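Local coordinates for trafficking protein particle complex subunit 3 (Naegleria fowleri, PDB 6AQ3) that probably works in vesicle trafficking as a subunit of the TRAPP tethering complex, and carries a covalently bound palmitic acid in its interior, at residues 50-53 against 54-58; 149-152 against 153-157. One frame throughout, in Å; residues are numbered along the deposited sequence. Where two conformers were deposited one is given.

Contact 1: residues 50-53 against 54-58; sequences AAIN and TQLEK
A chi1 of -68° puts CG1 of I52 beside the backbone N and leaves CG2 anti to it; with the CG of L56 turned anti to its own carbonyl carbon, beside N, the two side chains lie alongside each other and point the same way. One helical turn apart, they meet branch to branch, I52 CG2 lying 3.9 Å from L56 CD1. L56 also leans over the backbone of the preceding turn: its CG sits 3.3 Å from I52 O, the same oxygen that accepts the L56 N-H. T54 uses the same turn at chi1 (-64°), but here it brings a hydroxyl, OG1, back beside N, where it donates to A50 O at 3.2 Å. A50 O is therefore gripped twice, by T54 N at 3.0 Å and by the hydroxyl, which comes in well above the carbonyl plane, 39° out of it. Q55 N to A51 O and E57 N to N53 O continue the i to i+4 ladder. N53 turns its amide off the helix: OD1 takes the backbone N-H of Y142 and ND2 gives to R140 O, which ties the 140-142 segment to this turn. I52 and L56 are buried, both against M42 of helix 25-42, with Y35 also touching L56, while A50 and T54 are exposed and Q55 lies at the edge, still touching M42. This is the first part of helix 49-75 in the TRAPP component fold, an amphipathic alpha-helix with an i, i+4 aliphatic pair inside and a threonine hydroxyl folded back onto the i-4 carbonyl outside.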
ATOM      1  N   ALA C  50      -0.664  -1.497  21.726  1.00 41.48           N
ATOM      2  CA  ALA C  50      -0.524  -0.054  21.805  1.00 42.30           C
ATOM      3  C   ALA C  50       0.680   0.426  21.005  1.00 38.59           C
ATOM      4  O   ALA C  50       0.582   1.395  20.246  1.00 47.15           O
ATOM      5  CB  ALA C  50      -0.413   0.368  23.269  1.00 41.01           C
ATOM      6  N   ALA C  51       1.808  -0.271  21.111  1.00 37.38           N
ATOM      7  CA  ALA C  51       2.971   0.118  20.316  1.00 35.91           C
ATOM      8  C   ALA C  51       2.687  -0.031  18.829  1.00 38.06           C
ATOM      9  O   ALA C  51       3.240   0.712  18.012  1.00 44.20           O
ATOM     10  CB  ALA C  51       4.194  -0.693  20.715  1.00 34.30           C
ATOM     11  N   ILE C  52       1.880  -1.024  18.458  1.00 37.44           N
ATOM     12  CA  ILE C  52       1.495  -1.174  17.056  1.00 38.81           C
ATOM     13  C   ILE C  52       0.711   0.044  16.598  1.00 37.43           C
ATOM     14  O   ILE C  52       0.990   0.624  15.541  1.00 43.21           O
ATOM     15  CB  ILE C  52       0.675  -2.455  16.850  1.00 34.10           C
ATOM     16  CG1 ILE C  52       1.539  -3.680  17.075  1.00 37.02           C
ATOM     17  CG2 ILE C  52      -0.007  -2.434  15.450  1.00 33.21           C
ATOM     18  CD1 ILE C  52       0.771  -4.967  16.956  1.00 41.96           C
ATOM     19  N   ASN C  53      -0.306   0.428  17.370  1.00 35.38           N
ATOM     20  CA  ASN C  53      -1.053   1.645  17.061  1.00 41.40           C
ATOM     21  C   ASN C  53      -0.103   2.826  16.853  1.00 43.92           C
ATOM     22  O   ASN C  53      -0.181   3.541  15.848  1.00 46.78           O
ATOM     23  CB  ASN C  53      -2.056   1.946  18.190  1.00 33.14           C
ATOM     24  CG  ASN C  53      -3.240   0.981  18.174  1.00 41.68           C
ATOM     25  OD1 ASN C  53      -3.462   0.275  17.175  1.00 47.01           O
ATOM     26  ND2 ASN C  53      -4.045   0.991  19.238  1.00 33.87           N
ATOM     27  N   THR C  54       0.843   3.004  17.776  1.00 50.13           N
ATOM     28  CA  THR C  54       1.760   4.141  17.711  1.00 46.26           C
ATOM     29  C   THR C  54       2.657   4.094  16.478  1.00 48.82           C
ATOM     30  O   THR C  54       2.871   5.123  15.828  1.00 46.20           O
ATOM     31  CB  THR C  54       2.581   4.188  18.994  1.00 45.33           C
ATOM     32  OG1 THR C  54       1.682   4.433  20.084  1.00 47.49           O
ATOM     33  CG2 THR C  54       3.662   5.272  18.927  1.00 39.29           C
ATOM     34  N   GLN C  55       3.201   2.925  16.139  1.00 48.19           N
ATOM     35  CA  GLN C  55       4.060   2.841  14.961  0.51 48.72           C
ATOM     36  C   GLN C  55       3.283   3.070  13.670  1.00 49.91           C
ATOM     37  O   GLN C  55       3.829   3.617  12.702  1.00 45.07           O
ATOM     38  CB  GLN C  55       4.763   1.490  14.930  0.51 51.44           C
ATOM     39  CG  GLN C  55       5.948   1.447  15.850  0.51 59.63           C
ATOM     40  CD  GLN C  55       7.002   2.447  15.431  0.51 59.55           C
ATOM     41  OE1 GLN C  55       7.418   2.467  14.265  0.51 55.53           O
ATOM     42  NE2 GLN C  55       7.427   3.298  16.369  0.51 58.69           N
ATOM     43  N   LEU C  56       2.016   2.646  13.625  1.00 43.02           N
ATOM     44  CA  LEU C  56       1.202   2.901  12.447  1.00 39.45           C
ATOM     45  C   LEU C  56       0.992   4.399  12.277  1.00 47.01           C
ATOM     46  O   LEU C  56       1.044   4.926  11.157  1.00 45.53           O
ATOM     47  CB  LEU C  56      -0.138   2.154  12.566  1.00 36.16           C
ATOM     48  CG  LEU C  56      -0.056   0.630  12.394  1.00 39.68           C
ATOM     49  CD1 LEU C  56      -1.401  -0.099  12.666  1.00 36.37           C
ATOM     50  CD2 LEU C  56       0.453   0.335  10.971  1.00 36.08           C
ATOM     51  N   GLU C  57       0.786   5.105  13.392  1.00 45.02           N
ATOM     52  CA  GLU C  57       0.622   6.548  13.340  1.00 44.72           C
ATOM     53  C   GLU C  57       1.894   7.234  12.863  1.00 43.74           C
ATOM     54  O   GLU C  57       1.836   8.153  12.039  1.00 50.19           O
ATOM     55  CB  GLU C  57       0.231   7.065  14.719  1.00 43.53           C
ATOM     56  CG  GLU C  57      -0.400   8.449  14.709  1.00 45.50           C
ATOM     57  CD  GLU C  57       0.626   9.573  14.647  1.00 50.16           C
ATOM     58  OE1 GLU C  57       1.833   9.302  14.862  1.00 46.58           O
ATOM     59  OE2 GLU C  57       0.216  10.728  14.376  1.00 55.27           O
ATOM     60  N   LYS C  58       3.051   6.790  13.352  1.00 44.42           N
ATOM     61  CA  LYS C  58       4.314   7.402  12.954  1.00 46.14           C
ATOM     62  C   LYS C  58       4.608   7.165  11.477  1.00 49.47           C
ATOM     63  O   LYS C  58       5.202   8.023  10.818  1.00 55.71           O
ATOM     64  CB  LYS C  58       5.447   6.881  13.835  1.00 37.97           C
TER

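Contact 2: residues 149-152 against 153-157; sequences GVIR and GALEM. With PLM (palmitic acid), chain N.
A154 CB packs on V150 O at 3.2 Å on the tight side of this turn, and the two side chains reach the palmitic acid separately, one turn apart. On the lipid side A154 CB is 3.5 Å from PLM C6. At chi1 177° the CG1 methyl of V150 stands opposite N and comes to 3.7 Å from PLM C9. L155 CD2 is 4.0 Å from PLM C4, so the lipid runs past three side chains of one helix without a polar group among them. I151 and L155 lie side by side and point the same way, a looser match with I151 CG2 at 4.1 Å from L155 CD1; I151 touches C164 and L155 touches V162, both of strand 160-168. The backbone beneath is regular: G153 N gives to G149 O at 2.8 Å, with A154, L155 and E156 bonded in the same i to i+4 manner. The R152 and E156 side is looser, polar and partly exposed, facing helix 49-75. Their charged ends do not meet, R152 NH1 staying 5.0 Å from E156 OE2. R152 NE makes a salt bridge with E57 and its guanidinium a cation-pi contact with Y61, while E156 OE2 is hydrogen-bonded to the Y61 hydroxyl. M157 is exposed, and its N-H makes only weak bonds, to G153 O and A154 O. Helix 146-157 is thus amphipathic, its apolar face forming a wall of the hydrophobic acyl-chain tunnel that is characteristic of the TRAPP subunit 3 (Bet3) fold.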
ATOM      1  N   GLY C 149      -1.894   9.524  11.537  1.00 50.33           N
ATOM      2  CA  GLY C 149      -0.577  10.101  11.320  1.00 47.04           C
ATOM      3  C   GLY C 149      -0.522  10.953  10.073  1.00 49.91           C
ATOM      4  O   GLY C 149       0.102  12.023  10.066  1.00 56.14           O
ATOM      5  N   VAL C 150      -1.181  10.499   9.002  1.00 46.91           N
ATOM      6  CA  VAL C 150      -1.225  11.289   7.773  1.00 51.00           C
ATOM      7  C   VAL C 150      -1.826  12.662   8.041  1.00 47.87           C
ATOM      8  O   VAL C 150      -1.329  13.682   7.550  1.00 46.60           O
ATOM      9  CB  VAL C 150      -1.990  10.516   6.681  1.00 44.87           C
ATOM     10  CG1 VAL C 150      -2.114  11.348   5.398  1.00 47.20           C
ATOM     11  CG2 VAL C 150      -1.229   9.235   6.368  1.00 46.01           C
ATOM     12  N   ILE C 151      -2.895  12.700   8.844  1.00 49.02           N
ATOM     13  CA  ILE C 151      -3.568  13.949   9.193  1.00 43.64           C
ATOM     14  C   ILE C 151      -2.637  14.846   9.991  1.00 50.53           C
ATOM     15  O   ILE C 151      -2.496  16.042   9.695  1.00 51.82           O
ATOM     16  CB  ILE C 151      -4.870  13.641   9.954  1.00 47.98           C
ATOM     17  CG1 ILE C 151      -5.904  13.042   8.979  1.00 47.02           C
ATOM     18  CG2 ILE C 151      -5.380  14.873  10.741  1.00 39.23           C
ATOM     19  CD1 ILE C 151      -7.179  12.565   9.628  1.00 41.31           C
ATOM     20  N   ARG C 152      -1.973  14.277  11.001  1.00 52.69           N
ATOM     21  CA  ARG C 152      -1.077  15.063  11.845  1.00 57.55           C
ATOM     22  C   ARG C 152       0.110  15.604  11.056  1.00 60.43           C
ATOM     23  O   ARG C 152       0.491  16.771  11.213  1.00 62.73           O
ATOM     24  CB  ARG C 152      -0.584  14.224  13.025  1.00 42.02           C
ATOM     25  CG  ARG C 152       0.462  14.953  13.898  1.00 46.45           C
ATOM     26  CD  ARG C 152       0.725  14.169  15.177  1.00 50.18           C
ATOM     27  NE  ARG C 152       1.482  12.944  14.937  1.00 47.45           N
ATOM     28  CZ  ARG C 152       2.799  12.843  15.091  1.00 51.59           C
ATOM     29  NH1 ARG C 152       3.497  13.888  15.487  1.00 48.66           N
ATOM     30  NH2 ARG C 152       3.426  11.700  14.862  1.00 54.73           N
ATOM     31  N   GLY C 153       0.724  14.768  10.220  1.00 57.04           N
ATOM     32  CA  GLY C 153       1.873  15.223   9.466  1.00 40.38           C
ATOM     33  C   GLY C 153       1.484  16.241   8.412  1.00 60.00           C
ATOM     34  O   GLY C 153       2.182  17.238   8.204  1.00 59.30           O
ATOM     35  N   ALA C 154       0.348  16.026   7.749  1.00 52.99           N
ATOM     36  CA  ALA C 154      -0.067  16.993   6.745  1.00 55.30           C
ATOM     37  C   ALA C 154      -0.334  18.358   7.376  1.00 55.04           C
ATOM     38  O   ALA C 154       0.150  19.385   6.886  1.00 53.11           O
ATOM     39  CB  ALA C 154      -1.307  16.488   6.007  1.00 43.50           C
ATOM     40  N   LEU C 155      -1.076  18.386   8.488  1.00 50.20           N
ATOM     41  CA  LEU C 155      -1.461  19.674   9.058  1.00 51.99           C
ATOM     42  C   LEU C 155      -0.262  20.412   9.628  1.00 55.66           C
ATOM     43  O   LEU C 155      -0.243  21.652   9.615  1.00 61.42           O
ATOM     44  CB  LEU C 155      -2.537  19.487  10.128  1.00 53.62           C
ATOM     45  CG  LEU C 155      -3.895  19.015   9.581  1.00 53.08           C
ATOM     46  CD1 LEU C 155      -4.952  18.934  10.683  1.00 55.37           C
ATOM     47  CD2 LEU C 155      -4.364  19.925   8.475  1.00 51.20           C
ATOM     48  N   GLU C 156       0.761  19.675  10.084  1.00 54.24           N
ATOM     49  CA  GLU C 156       1.980  20.322  10.551  1.00 56.38           C
ATOM     50  C   GLU C 156       2.599  21.150   9.442  1.00 65.16           C
ATOM     51  O   GLU C 156       3.119  22.246   9.685  1.00 72.20           O
ATOM     52  CB  GLU C 156       2.977  19.284  11.049  1.00 57.28           C
ATOM     53  CG  GLU C 156       4.244  19.896  11.641  1.00 58.34           C
ATOM     54  CD  GLU C 156       5.228  18.848  12.144  1.00 67.65           C
ATOM     55  OE1 GLU C 156       6.401  18.870  11.709  1.00 71.46           O
ATOM     56  OE2 GLU C 156       4.829  18.006  12.979  1.00 66.51           O
ATOM     57  N   MET C 157       2.514  20.666   8.207  1.00 66.63           N
ATOM     58  CA  MET C 157       3.084  21.415   7.099  1.00 68.56           C
ATOM     59  C   MET C 157       2.343  22.724   6.834  1.00 66.69           C
ATOM     60  O   MET C 157       2.940  23.661   6.290  1.00 74.31           O
ATOM     61  CB  MET C 157       3.102  20.530   5.857  1.00 74.11           C
ATOM     62  CG  MET C 157       4.011  19.308   6.010  1.00 74.94           C
ATOM     63  SD  MET C 157       5.703  19.756   6.483  1.00 81.08           S
ATOM     64  CE  MET C 157       5.680  19.381   8.238  1.00 71.23           C
TER
HETATM   65  C1  PLM N 201      -5.393  22.962   4.809  1.00 58.48           C
HETATM   66  O2  PLM N 201      -5.643  23.036   6.047  1.00 65.25           O
HETATM   67  C2  PLM N 201      -5.650  21.601   3.960  1.00 63.08           C
HETATM   68  C3  PLM N 201      -5.890  20.288   4.735  1.00 70.22           C
HETATM   69  C4  PLM N 201      -4.784  19.230   4.551  1.00 73.94           C
HETATM   70  C5  PLM N 201      -5.243  17.894   3.908  1.00 73.53           C
HETATM   71  C6  PLM N 201      -4.420  16.665   4.367  1.00 75.52           C
HETATM   72  C7  PLM N 201      -4.783  15.329   3.673  1.00 74.48           C
HETATM   73  C8  PLM N 201      -5.075  14.160   4.649  1.00 69.29           C
HETATM   74  C9  PLM N 201      -5.185  12.784   3.950  1.00 69.48           C
HETATM   75  CA  PLM N 201      -6.048  11.730   4.710  1.00 69.24           C
HETATM   76  CB  PLM N 201      -6.097  10.338   4.031  1.00 64.03           C
HETATM   77  CC  PLM N 201      -5.118   9.303   4.641  1.00 65.89           C
HETATM   78  CD  PLM N 201      -4.714   8.178   3.664  1.00 67.31           C
HETATM   79  CE  PLM N 201      -4.240   6.864   4.338  1.00 66.57           C
HETATM   80  CF  PLM N 201      -3.397   5.970   3.397  1.00 64.39           C
HETATM   81  CG  PLM N 201      -3.283   4.503   3.846  1.00 63.23           C

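Contact 1 and contact 2, with centres about 15 Å apart, sit on two different helices, 49-75 and 146-157, joined by a salt bridge between the two contacts. E57 OE2 of contact 1 lies 2.6 Å from R152 NE of contact 2 in that bridge, and the same oxygen packs 3.2 Å from G149 CA. Only contact 2 touches the palmitic acid; the side chain of L56 in contact 1 is about 9 Å from the bound palmitic acid (PLM). V150, A154 and L155 of contact 2 line the lipid, whereas contact 1 lies off it, its I52, Q55 and L56 on helix 25-42, and reaches contact 2 through E57.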